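Local coordinates for protein putative esterase/lipase/thioesterase (Silicibacter sp., PDB 2PBL) that probably hydrolyses ester or thioester bonds as an alpha/beta hydrolase, its natural substrate not established, at residues Thr208-Gly213 and Val235-Lys240; Val164-Leu169 and Asn244-Leu249; Tyr8-Tyr13 and Pro217-Gln222; Pro130-Gly135 and Ile160-Pro165. All blocks are in the same frame, centred on the assembly; numbering follows the deposited sequence.

Contact 1 of 4, residues Thr208-Gly213 and Val235-Lys240; sequences TVWVGG and VIAFEK
Val235 packs its branched end on one face of the Trp210 indole: CG1 lies over the six-membered ring, 3.6 Å from the centroid and only 8° off the ring normal, a CH-pi contact, and Val235 CB is 3.6 Å from Trp210 CE3. The two side chains run side by side from paired positions of neighbouring parallel strands. Chi1 of Trp210 (-170°, CG anti to the backbone N) places the indole, and chi2 (-71°) turns its face to the valine. Ala237 CB makes an oblique van der Waals contact, 3.6 Å from Trp210 NE1. On the other face of the sheet Val211 and Ile236 also run alongside, their CG1 atoms 4.1 Å apart, beta-branched residues that suit extended backbone. Three bonds join the strands: Val235 N to Val209 O, Val211 N to Val235 O, and Ala237 N to Val211 O. Beyond them Ala237 O takes Gly213 N and Lys240 N, one from either side of the carbonyl plane; the second closes a type II turn. Glycine suits both 212, whose CA is 3.3 Å from Lys240 O, and 213, whose CA is 3.4 Å from Ile236 CG2: a CB would strike that carbonyl at 212, and crowd Ala237 O and Ile236 CG2 at 213. Helix 255-261 packs on Trp210, helix 217-230 on Val209 and Val211. These are the two strands of a beta-alpha-beta unit at one edge of the alpha/beta hydrolase sheet.

Contact 2 of 4, residues Val164-Leu169 and Asn244-Leu249; sequences VPISPL and NVIEPL
Ile166, the last residue of its strand, meets Val245 through CG2, which reaches 3.8 Å from Val245 CG1 and nearly as close to Val245 CG2. Ile166 and Val245 point in opposing directions and overlap along their sides, so the methyls pack flank against flank. Ile166 divides its work between two branches. CG2, anti to the backbone N, serves Val245 and, more distantly, Ile246 CG2, while the longer arm carries CD1 to within 4.3 Å of Leu249 CD1. A branched, wholly apolar residue suits a place beside three apolar residues of a turn and the 3-10 segment after it. Ser167 follows with phi and psi both positive (52° and 54°), where the chain leaves the strand. Its OG is 3.6 Å from Val245 CG1, a van der Waals contact; the hydroxyl's polar partner is Glu215 OE2, the carboxylate of a probable Ser-His-Glu triad with Ser137 and His242. The segment 244-249 is itself folded by a type I turn, closed by Glu247 N to Asn244 O at 3.0 Å. The join between the strand end and this loop is therefore made by dispersion and exclusion of water, and the valine methyls probably help shield the buried hydroxyl that bonds to Glu215.

Contact 3 of 4, residues Tyr8-Tyr13 and Pro217-Gln222; sequences YANGAY and PAFLDQ
The ring of Tyr8 has Ala218 CB over one face, somewhat off centre and 3.9 Å from the centroid, a CH-pi contact, and the amide of Gln222 at its edge. There Gln222 NE2 donates to Tyr8 OH, a bond of 2.9 Å with an N-H...O angle of 155°; the hydroxyl oxygen lies near the amide plane, although ring and amide planes are turned 65° apart. The edge of Tyr8 also points toward the face of Phe219 in an offset edge-to-face pair, with centroids 5.9 Å apart. In this way the N-terminal loop packs on the first turns of helix 217-230 of the alpha/beta hydrolase fold, beside the probable active site: Phe219 meets the ring of His242, and Asn10 touches that histidine as well. The side chain of Asn10 crosses that of Phe219 at about a right angle, and its amide brings OD1 to 3.3 Å and ND2 to 3.5 Å from Phe219 CE1. Each residue type fits its place: the alanine is small enough for a ring to lie close to the helix, and the glutamine is long enough to reach the phenol from one turn further on. Its chain bends at chi2 (-76°), turning the amide toward Tyr8, while Gln222 OE1 accepts from Asp171 N. Asn10 ND2 hydrogen-bonds an unidentified bound molecule, probably from the crystallisation liquor, and Tyr73 OH bonds to Tyr8 O.

Contact 4 of 4, residues Pro130-Gly135 and Ile160-Pro165; sequences PIVLAG and IRNVVP
Leu133 rises from its strand beside Val163, the two side chains pointing the same way. Its CB passes 4.1 Å from Asn162 O. Chi1 (-62°, CG anti to the carbonyl carbon) with an extended chi2 (-175°) carries CD1 toward the neighbouring strand, where it meets Ile160 CD1 at 4.0 Å and Val163 CG2 at 4.2 Å. The leucine crosses the isoleucine at about a right angle, a gamma-branched tip that reaches two beta-branched neighbours. On the other face Val132 CG1 lies 3.4 Å from Asn162 ND2, the side chains parallel in direction; the amide's hydrogen-bond partners are the carbonyls of Ile260 and Ala262, so the buried asparagine ties the sheet to the C-terminal end. Arg161 extends away from the partner strand to a salt bridge with the terminal carboxylate of Ala262. The backbones are held by Arg161 N to Ile131 O (2.8 Å), Leu133 N to Asn162 O and Val164 N to Leu133 O, with a weak last bond from Gly135 N to Val164 O. The small Ala134 and Gly135 lead on to Ser137, the probable nucleophile on a GxSxG elbow. Two parallel strands of the central sheet, the first running into that elbow, are characteristic of the alpha/beta hydrolase fold; here the short segments run 3° apart.

Overall arrangement
From the N terminus, the loop 8-13 meets helix 217-230 some two hundred residues later, and contact 3 thereby closes the longest loop. Nested inside it, contact 4 joins strands 131-136 and 160-166 in the middle of the sheet. Strand 160-166 then runs on into contact 2, which shares Val164 and Pro165 with contact 4 and closes only at the loop before helix 255-261, so that contacts 2 and 3 cross. Contact 1, nested within contact 2, also crosses contact 3: helix 217-230 comes between its strands in the chain. Strands 131-136, 160-166, 206-212 and 233-237 are consecutive neighbours in the sheet, and contact 3 brings the N-terminal loop to their flanking helix.

Contact 1 of 4, residues Thr208-Gly213 and Val235-Lys240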
loop_
_atom_site.group_PDB
_atom_site.type_symbol
_atom_site.label_atom_id
_atom_site.label_comp_id
_atom_site.label_asym_id
_atom_site.label_seq_id
_atom_site.Cartn_x
_atom_site.Cartn_y
_atom_site.Cartn_z
ATOM N N THR A 208 10.684 6.348 1.650
ATOM C CA THR A 208 10.433 7.007 2.933
ATOM C C THR A 208 9.432 6.126 3.684
ATOM O O THR A 208 8.319 5.935 3.220
ATOM C CB THR A 208 9.878 8.434 2.760
ATOM O OG1 THR A 208 10.774 9.238 1.966
ATOM C CG2 THR A 208 9.709 9.110 4.139
ATOM N N VAL A 209 9.855 5.580 4.814
ATOM C CA VAL A 209 8.995 4.756 5.649
ATOM C C VAL A 209 8.253 5.694 6.592
ATOM O O VAL A 209 8.832 6.477 7.345
ATOM C CB VAL A 209 9.769 3.676 6.394
ATOM C CG1 VAL A 209 8.793 2.752 7.154
ATOM C CG2 VAL A 209 10.616 2.893 5.423
ATOM N N TRP A 210 6.941 5.624 6.501
ATOM C CA TRP A 210 6.061 6.531 7.220
ATOM C C TRP A 210 5.266 5.694 8.201
ATOM O O TRP A 210 4.553 4.794 7.823
ATOM C CB TRP A 210 5.164 7.228 6.190
ATOM C CG TRP A 210 4.377 8.335 6.713
ATOM C CD1 TRP A 210 3.297 8.248 7.556
ATOM C CD2 TRP A 210 4.613 9.722 6.498
ATOM N NE1 TRP A 210 2.844 9.501 7.848
ATOM C CE2 TRP A 210 3.641 10.426 7.227
ATOM C CE3 TRP A 210 5.560 10.444 5.750
ATOM C CZ2 TRP A 210 3.555 11.832 7.213
ATOM C CZ3 TRP A 210 5.491 11.830 5.754
ATOM C CH2 TRP A 210 4.479 12.509 6.465
ATOM N N VAL A 211 5.354 6.015 9.478
ATOM C CA VAL A 211 4.637 5.222 10.477
ATOM C C VAL A 211 4.050 6.104 11.562
ATOM O O VAL A 211 4.603 7.131 11.876
ATOM C CB VAL A 211 5.585 4.156 11.060
ATOM C CG1 VAL A 211 6.730 4.772 11.858
ATOM C CG2 VAL A 211 4.823 3.149 11.899
ATOM N N GLY A 212 2.923 5.703 12.129
ATOM C CA GLY A 212 2.299 6.512 13.163
ATOM C C GLY A 212 2.959 6.370 14.519
ATOM O O GLY A 212 3.273 5.262 14.966
ATOM N N GLY A 213 3.186 7.507 15.171
ATOM C CA GLY A 213 3.828 7.560 16.480
ATOM C C GLY A 213 3.148 6.781 17.603
ATOM O O GLY A 213 3.818 6.260 18.499
ATOM N N VAL A 235 9.846 8.719 8.704
ATOM C CA VAL A 235 8.954 9.692 9.313
ATOM C C VAL A 235 8.024 9.044 10.349
ATOM O O VAL A 235 7.311 8.057 10.050
ATOM C CB VAL A 235 8.108 10.401 8.291
ATOM C CG1 VAL A 235 7.122 11.355 8.998
ATOM C CG2 VAL A 235 8.991 11.211 7.313
ATOM N N ILE A 236 8.015 9.610 11.560
ATOM C CA ILE A 236 7.052 9.181 12.592
ATOM C C ILE A 236 5.962 10.269 12.701
ATOM O O ILE A 236 6.231 11.389 13.151
ATOM C CB ILE A 236 7.747 8.922 13.909
ATOM C CG1 ILE A 236 8.739 7.793 13.708
ATOM C CG2 ILE A 236 6.745 8.497 15.010
ATOM C CD1 ILE A 236 9.484 7.493 14.899
ATOM N N ALA A 237 4.746 9.961 12.254
ATOM C CA ALA A 237 3.642 10.916 12.244
ATOM C C ALA A 237 3.084 11.111 13.665
ATOM O O ALA A 237 2.576 10.157 14.281
ATOM C CB ALA A 237 2.545 10.419 11.317
ATOM N N PHE A 238 3.202 12.338 14.176
ATOM C CA PHE A 238 2.804 12.647 15.562
ATOM C C PHE A 238 1.444 12.090 15.985
ATOM O O PHE A 238 0.417 12.421 15.411
ATOM C CB PHE A 238 2.836 14.143 15.786
ATOM C CG PHE A 238 2.430 14.540 17.170
ATOM C CD1 PHE A 238 3.334 14.400 18.230
ATOM C CD2 PHE A 238 1.150 15.045 17.422
ATOM C CE1 PHE A 238 2.967 14.769 19.539
ATOM C CE2 PHE A 238 0.773 15.414 18.724
ATOM C CZ PHE A 238 1.688 15.274 19.781
ATOM N N GLU A 239 1.466 11.213 16.982
ATOM C CA GLU A 239 0.265 10.619 17.598
ATOM C C GLU A 239 -0.688 9.874 16.689
ATOM O O GLU A 239 -1.780 9.548 17.092
ATOM C CB GLU A 239 -0.493 11.665 18.429
ATOM C CG GLU A 239 0.298 12.192 19.583
ATOM C CD GLU A 239 0.700 11.155 20.625
ATOM O OE1 GLU A 239 0.196 10.023 20.601
ATOM O OE2 GLU A 239 1.519 11.493 21.509
ATOM N N LYS A 240 -0.242 9.514 15.495
ATOM C CA LYS A 240 -1.078 8.733 14.579
ATOM C C LYS A 240 -1.103 7.253 14.922
ATOM O O LYS A 240 -0.091 6.703 15.420
ATOM C CB LYS A 240 -0.628 8.931 13.140
ATOM C CG LYS A 240 -0.774 10.341 12.603
ATOM C CD LYS A 240 -2.197 10.865 12.567
ATOM C CE LYS A 240 -2.235 12.298 12.065
ATOM N NZ LYS A 240 -3.612 12.848 12.203
#

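Contact 2 of 4, residues Val164-Leu169 and Asn244-Leu249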
loop_
_atom_site.group_PDB
_atom_site.type_symbol
_atom_site.label_atom_id
_atom_site.label_comp_id
_atom_site.label_asym_id
_atom_site.label_seq_id
_atom_site.Cartn_x
_atom_site.Cartn_y
_atom_site.Cartn_z
ATOM N N VAL A 164 6.679 5.143 -0.792
ATOM C CA VAL A 164 6.296 5.524 0.589
ATOM C C VAL A 164 5.390 4.464 1.198
ATOM O O VAL A 164 4.150 4.544 1.096
ATOM C CB VAL A 164 5.614 6.924 0.670
ATOM C CG1 VAL A 164 5.356 7.327 2.139
ATOM C CG2 VAL A 164 6.474 7.960 -0.013
ATOM N N PRO A 165 5.998 3.449 1.839
ATOM C CA PRO A 165 5.251 2.407 2.564
ATOM C C PRO A 165 4.833 2.971 3.892
ATOM O O PRO A 165 5.679 3.479 4.643
ATOM C CB PRO A 165 6.323 1.334 2.814
ATOM C CG PRO A 165 7.449 1.676 1.904
ATOM C CD PRO A 165 7.450 3.132 1.865
ATOM N N ILE A 166 3.525 2.994 4.116
ATOM C CA ILE A 166 2.958 3.588 5.275
ATOM C C ILE A 166 2.662 2.429 6.233
ATOM O O ILE A 166 1.851 1.543 5.924
ATOM C CB ILE A 166 1.671 4.330 4.911
ATOM C CG1 ILE A 166 1.933 5.392 3.811
ATOM C CG2 ILE A 166 1.092 4.930 6.160
ATOM C CD1 ILE A 166 0.576 5.943 3.115
ATOM N N SER A 167 3.339 2.417 7.378
ATOM C CA SER A 167 3.147 1.373 8.374
ATOM C C SER A 167 3.301 -0.009 7.730
ATOM O O SER A 167 2.441 -0.886 7.871
ATOM C CB SER A 167 1.773 1.538 9.000
ATOM O OG SER A 167 1.549 2.913 9.341
ATOM N N PRO A 168 4.450 -0.235 7.051
ATOM C CA PRO A 168 4.630 -1.495 6.355
ATOM C C PRO A 168 4.967 -2.740 7.217
ATOM O O PRO A 168 5.473 -2.653 8.352
ATOM C CB PRO A 168 5.869 -1.219 5.494
ATOM C CG PRO A 168 6.679 -0.260 6.374
ATOM C CD PRO A 168 5.601 0.675 6.873
ATOM N N LEU A 169 4.649 -3.886 6.655
ATOM C CA LEU A 169 5.199 -5.152 7.143
ATOM C C LEU A 169 6.460 -5.395 6.305
ATOM O O LEU A 169 6.349 -5.686 5.088
ATOM C CB LEU A 169 4.190 -6.269 6.968
ATOM C CG LEU A 169 3.048 -5.895 7.943
ATOM C CD1 LEU A 169 1.680 -6.220 7.490
ATOM C CD2 LEU A 169 3.381 -6.512 9.302
ATOM N N ASN A 244 -5.677 6.056 11.245
ATOM C CA ASN A 244 -5.750 7.445 10.766
ATOM C C ASN A 244 -4.447 7.989 10.155
ATOM O O ASN A 244 -4.414 9.146 9.666
ATOM C CB ASN A 244 -6.308 8.425 11.818
ATOM C CG ASN A 244 -5.443 8.583 12.991
ATOM O OD1 ASN A 244 -4.411 7.918 13.141
ATOM N ND2 ASN A 244 -5.860 9.501 13.887
ATOM N N VAL A 245 -3.388 7.181 10.187
ATOM C CA VAL A 245 -2.072 7.515 9.592
ATOM C C VAL A 245 -2.199 7.833 8.098
ATOM O O VAL A 245 -1.518 8.713 7.598
ATOM C CB VAL A 245 -1.010 6.388 9.831
ATOM C CG1 VAL A 245 -1.322 5.110 9.091
ATOM C CG2 VAL A 245 0.377 6.869 9.450
ATOM N N ILE A 246 -3.130 7.142 7.435
ATOM C CA ILE A 246 -3.428 7.339 6.015
ATOM C C ILE A 246 -4.334 8.538 5.729
ATOM O O ILE A 246 -4.460 8.971 4.583
ATOM C CB ILE A 246 -4.100 6.072 5.413
ATOM C CG1 ILE A 246 -5.494 5.795 6.053
ATOM C CG2 ILE A 246 -3.187 4.870 5.548
ATOM C CD1 ILE A 246 -6.158 4.473 5.570
ATOM N N GLU A 247 -4.964 9.085 6.757
ATOM C CA GLU A 247 -5.923 10.190 6.539
ATOM C C GLU A 247 -5.386 11.379 5.798
ATOM O O GLU A 247 -6.092 11.880 4.930
ATOM C CB GLU A 247 -6.630 10.618 7.829
ATOM C CG GLU A 247 -7.595 9.561 8.263
ATOM C CD GLU A 247 -8.407 9.864 9.548
ATOM O OE1 GLU A 247 -8.131 10.888 10.266
ATOM O OE2 GLU A 247 -9.311 9.034 9.815
ATOM N N PRO A 248 -4.144 11.813 6.092
ATOM C CA PRO A 248 -3.566 12.956 5.349
ATOM C C PRO A 248 -3.468 12.824 3.826
ATOM O O PRO A 248 -3.238 13.838 3.133
ATOM C CB PRO A 248 -2.166 13.100 5.958
ATOM C CG PRO A 248 -2.347 12.536 7.358
ATOM C CD PRO A 248 -3.232 11.368 7.166
ATOM N N LEU A 249 -3.641 11.609 3.294
ATOM C CA LEU A 249 -3.669 11.438 1.840
ATOM C C LEU A 249 -4.791 12.245 1.181
ATOM O O LEU A 249 -4.700 12.618 0.001
ATOM C CB LEU A 249 -3.814 9.970 1.458
ATOM C CG LEU A 249 -2.624 9.026 1.672
ATOM C CD1 LEU A 249 -2.998 7.588 1.362
ATOM C CD2 LEU A 249 -1.401 9.393 0.841
#

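Contact 3 of 4, residues Tyr8-Tyr13 and Pro217-Gln222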
loop_
_atom_site.group_PDB
_atom_site.type_symbol
_atom_site.label_atom_id
_atom_site.label_comp_id
_atom_site.label_asym_id
_atom_site.label_seq_id
_atom_site.Cartn_x
_atom_site.Cartn_y
_atom_site.Cartn_z
ATOM N N TYR A 8 0.409 -7.884 16.950
ATOM C CA TYR A 8 -0.029 -7.454 15.614
ATOM C C TYR A 8 -1.500 -7.003 15.497
ATOM O O TYR A 8 -1.992 -6.674 14.415
ATOM C CB TYR A 8 0.352 -8.545 14.581
ATOM C CG TYR A 8 1.802 -8.455 14.305
ATOM C CD1 TYR A 8 2.735 -9.172 15.076
ATOM C CD2 TYR A 8 2.286 -7.587 13.325
ATOM C CE1 TYR A 8 4.092 -9.049 14.865
ATOM C CE2 TYR A 8 3.630 -7.472 13.111
ATOM C CZ TYR A 8 4.540 -8.194 13.885
ATOM O OH TYR A 8 5.891 -8.052 13.709
ATOM N N ALA A 9 -2.208 -6.947 16.625
ATOM C CA ALA A 9 -3.593 -6.554 16.618
ATOM C C ALA A 9 -3.621 -5.039 16.675
ATOM O O ALA A 9 -3.105 -4.459 17.641
ATOM C CB ALA A 9 -4.316 -7.167 17.820
ATOM N N ASN A 10 -4.177 -4.399 15.647
ATOM C CA ASN A 10 -4.303 -2.951 15.626
ATOM C C ASN A 10 -5.592 -2.443 16.248
ATOM O O ASN A 10 -5.563 -1.647 17.186
ATOM C CB ASN A 10 -4.146 -2.423 14.192
ATOM C CG ASN A 10 -2.747 -2.674 13.629
ATOM O OD1 ASN A 10 -1.726 -2.256 14.211
ATOM N ND2 ASN A 10 -2.693 -3.385 12.484
ATOM N N GLY A 11 -6.715 -2.891 15.699
ATOM C CA GLY A 11 -8.049 -2.502 16.159
ATOM C C GLY A 11 -8.301 -2.510 17.654
ATOM O O GLY A 11 -8.877 -1.575 18.176
ATOM N N ALA A 12 -7.834 -3.551 18.332
ATOM C CA ALA A 12 -7.994 -3.695 19.785
ATOM C C ALA A 12 -7.420 -2.543 20.585
ATOM O O ALA A 12 -7.821 -2.349 21.730
ATOM C CB ALA A 12 -7.351 -4.986 20.262
ATOM N N TYR A 13 -6.480 -1.806 19.991
ATOM C CA TYR A 13 -5.808 -0.680 20.633
ATOM C C TYR A 13 -6.144 0.675 20.062
ATOM O O TYR A 13 -5.519 1.667 20.429
ATOM C CB TYR A 13 -4.300 -0.891 20.561
ATOM C CG TYR A 13 -3.919 -2.069 21.367
ATOM C CD1 TYR A 13 -3.716 -1.939 22.735
ATOM C CD2 TYR A 13 -3.846 -3.331 20.802
ATOM C CE1 TYR A 13 -3.397 -3.028 23.515
ATOM C CE2 TYR A 13 -3.539 -4.435 21.570
ATOM C CZ TYR A 13 -3.309 -4.270 22.937
ATOM O OH TYR A 13 -2.998 -5.341 23.741
ATOM N N PRO A 217 3.824 -1.225 19.051
ATOM C CA PRO A 217 5.264 -1.431 19.019
ATOM C C PRO A 217 5.767 -2.278 17.823
ATOM O O PRO A 217 6.814 -1.948 17.242
ATOM C CB PRO A 217 5.512 -2.170 20.334
ATOM C CG PRO A 217 4.537 -1.585 21.230
ATOM C CD PRO A 217 3.302 -1.416 20.430
ATOM N N ALA A 218 5.031 -3.337 17.496
ATOM C CA ALA A 218 5.356 -4.226 16.353
ATOM C C ALA A 218 5.481 -3.420 15.035
ATOM O O ALA A 218 6.382 -3.659 14.239
ATOM C CB ALA A 218 4.291 -5.254 16.207
ATOM N N PHE A 219 4.568 -2.488 14.809
ATOM C CA PHE A 219 4.616 -1.656 13.591
ATOM C C PHE A 219 5.732 -0.632 13.597
ATOM O O PHE A 219 6.295 -0.337 12.537
ATOM C CB PHE A 219 3.264 -1.055 13.233
ATOM C CG PHE A 219 2.366 -2.050 12.562
ATOM C CD1 PHE A 219 1.569 -2.921 13.314
ATOM C CD2 PHE A 219 2.383 -2.195 11.184
ATOM C CE1 PHE A 219 0.766 -3.856 12.682
ATOM C CE2 PHE A 219 1.607 -3.167 10.559
ATOM C CZ PHE A 219 0.796 -3.980 11.292
ATOM N N LEU A 220 6.039 -0.069 14.761
ATOM C CA LEU A 220 7.179 0.802 14.871
ATOM C C LEU A 220 8.459 0.017 14.572
ATOM O O LEU A 220 9.379 0.521 13.896
ATOM C CB LEU A 220 7.230 1.445 16.275
ATOM C CG LEU A 220 6.122 2.443 16.561
ATOM C CD1 LEU A 220 6.194 2.876 18.023
ATOM C CD2 LEU A 220 6.226 3.643 15.644
ATOM N N ASP A 221 8.515 -1.226 15.033
ATOM C CA ASP A 221 9.659 -2.096 14.770
ATOM C C ASP A 221 9.768 -2.452 13.267
ATOM O O ASP A 221 10.822 -2.318 12.656
ATOM C CB ASP A 221 9.561 -3.389 15.594
ATOM C CG ASP A 221 9.689 -3.128 17.091
ATOM O OD1 ASP A 221 10.061 -1.988 17.428
ATOM O OD2 ASP A 221 9.369 -4.029 17.913
ATOM N N GLN A 222 8.657 -2.889 12.707
ATOM C CA GLN A 222 8.590 -3.217 11.286
ATOM C C GLN A 222 9.093 -2.031 10.430
ATOM O O GLN A 222 9.782 -2.232 9.434
ATOM C CB GLN A 222 7.152 -3.599 10.897
ATOM C CG GLN A 222 6.673 -4.956 11.410
ATOM C CD GLN A 222 7.229 -6.136 10.644
ATOM O OE1 GLN A 222 7.936 -5.984 9.650
ATOM N NE2 GLN A 222 6.930 -7.329 11.130
#

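Contact 4 of 4, residues Pro130-Gly135 and Ile160-Pro165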
loop_
_atom_site.group_PDB
_atom_site.type_symbol
_atom_site.label_atom_id
_atom_site.label_comp_id
_atom_site.label_asym_id
_atom_site.label_seq_id
_atom_site.Cartn_x
_atom_site.Cartn_y
_atom_site.Cartn_z
ATOM N N PRO A 130 6.435 9.985 -14.441
ATOM C CA PRO A 130 6.971 9.292 -13.328
ATOM C C PRO A 130 5.879 8.540 -12.539
ATOM O O PRO A 130 4.693 8.895 -12.565
ATOM C CB PRO A 130 7.578 10.401 -12.485
ATOM C CG PRO A 130 6.757 11.583 -12.795
ATOM C CD PRO A 130 6.582 11.452 -14.275
ATOM N N ILE A 131 6.323 7.533 -11.818
ATOM C CA ILE A 131 5.446 6.731 -11.009
ATOM C C ILE A 131 5.863 6.860 -9.542
ATOM O O ILE A 131 7.048 6.785 -9.231
ATOM C CB ILE A 131 5.563 5.250 -11.407
ATOM C CG1 ILE A 131 5.150 5.089 -12.872
ATOM C CG2 ILE A 131 4.744 4.397 -10.406
ATOM C CD1 ILE A 131 5.308 3.697 -13.442
ATOM N N VAL A 132 4.870 7.068 -8.677
ATOM C CA VAL A 132 5.070 7.093 -7.223
ATOM C C VAL A 132 4.125 6.043 -6.621
ATOM O O VAL A 132 2.985 5.867 -7.068
ATOM C CB VAL A 132 4.950 8.493 -6.571
ATOM C CG1 VAL A 132 6.104 9.428 -7.051
ATOM C CG2 VAL A 132 3.537 9.137 -6.788
ATOM N N LEU A 133 4.630 5.351 -5.606
ATOM C CA LEU A 133 3.932 4.282 -4.955
ATOM C C LEU A 133 3.758 4.559 -3.493
ATOM O O LEU A 133 4.706 4.977 -2.840
ATOM C CB LEU A 133 4.760 2.983 -5.067
ATOM C CG LEU A 133 5.064 2.405 -6.467
ATOM C CD1 LEU A 133 5.775 1.065 -6.371
ATOM C CD2 LEU A 133 3.796 2.332 -7.321
ATOM N N ALA A 134 2.554 4.317 -2.974
ATOM C CA ALA A 134 2.371 4.292 -1.521
ATOM C C ALA A 134 1.423 3.148 -1.212
ATOM O O ALA A 134 0.631 2.733 -2.051
ATOM C CB ALA A 134 1.837 5.597 -0.967
ATOM N N GLY A 135 1.516 2.655 -0.008
ATOM C CA GLY A 135 0.706 1.520 0.403
ATOM C C GLY A 135 0.724 1.387 1.912
ATOM O O GLY A 135 1.741 1.670 2.567
ATOM N N ILE A 160 9.945 4.496 -11.523
ATOM C CA ILE A 160 9.501 4.738 -10.139
ATOM C C ILE A 160 10.411 5.798 -9.518
ATOM O O ILE A 160 11.638 5.626 -9.431
ATOM C CB ILE A 160 9.500 3.485 -9.293
ATOM C CG1 ILE A 160 8.476 2.483 -9.817
ATOM C CG2 ILE A 160 9.179 3.803 -7.806
ATOM C CD1 ILE A 160 8.614 1.124 -9.138
ATOM N N ARG A 161 9.790 6.868 -9.027
ATOM C CA ARG A 161 10.498 8.005 -8.451
ATOM C C ARG A 161 10.571 7.942 -6.939
ATOM O O ARG A 161 11.625 8.158 -6.363
ATOM C CB ARG A 161 9.837 9.316 -8.920
ATOM C CG ARG A 161 10.381 10.566 -8.291
ATOM C CD ARG A 161 9.977 11.818 -8.993
ATOM N NE ARG A 161 10.384 13.018 -8.249
ATOM C CZ ARG A 161 11.611 13.538 -8.309
ATOM N NH1 ARG A 161 12.571 12.946 -9.003
ATOM N NH2 ARG A 161 11.903 14.614 -7.603
ATOM N N ASN A 162 9.444 7.644 -6.311
ATOM C CA ASN A 162 9.321 7.609 -4.841
ATOM C C ASN A 162 8.509 6.382 -4.444
ATOM O O ASN A 162 7.538 5.986 -5.132
ATOM C CB ASN A 162 8.513 8.813 -4.264
ATOM C CG ASN A 162 9.042 10.200 -4.640
ATOM O OD1 ASN A 162 10.220 10.426 -4.626
ATOM N ND2 ASN A 162 8.094 11.218 -4.923
ATOM N N VAL A 163 8.882 5.782 -3.317
ATOM C CA VAL A 163 8.108 4.707 -2.703
ATOM C C VAL A 163 7.947 5.063 -1.226
ATOM O O VAL A 163 8.956 5.213 -0.506
ATOM C CB VAL A 163 8.722 3.291 -2.848
ATOM C CG1 VAL A 163 7.783 2.296 -2.185
ATOM C CG2 VAL A 163 8.896 2.937 -4.300
ATOM N N VAL A 164 6.679 5.143 -0.792
ATOM C CA VAL A 164 6.296 5.524 0.589
ATOM C C VAL A 164 5.390 4.464 1.198
ATOM O O VAL A 164 4.150 4.544 1.096
ATOM C CB VAL A 164 5.614 6.924 0.670
ATOM C CG1 VAL A 164 5.356 7.327 2.139
ATOM C CG2 VAL A 164 6.474 7.960 -0.013
ATOM N N PRO A 165 5.998 3.449 1.839
ATOM C CA PRO A 165 5.251 2.407 2.564
ATOM C C PRO A 165 4.833 2.971 3.892
ATOM O O PRO A 165 5.679 3.479 4.643
ATOM C CB PRO A 165 6.323 1.334 2.814
ATOM C CG PRO A 165 7.449 1.676 1.904
ATOM C CD PRO A 165 7.450 3.132 1.865
#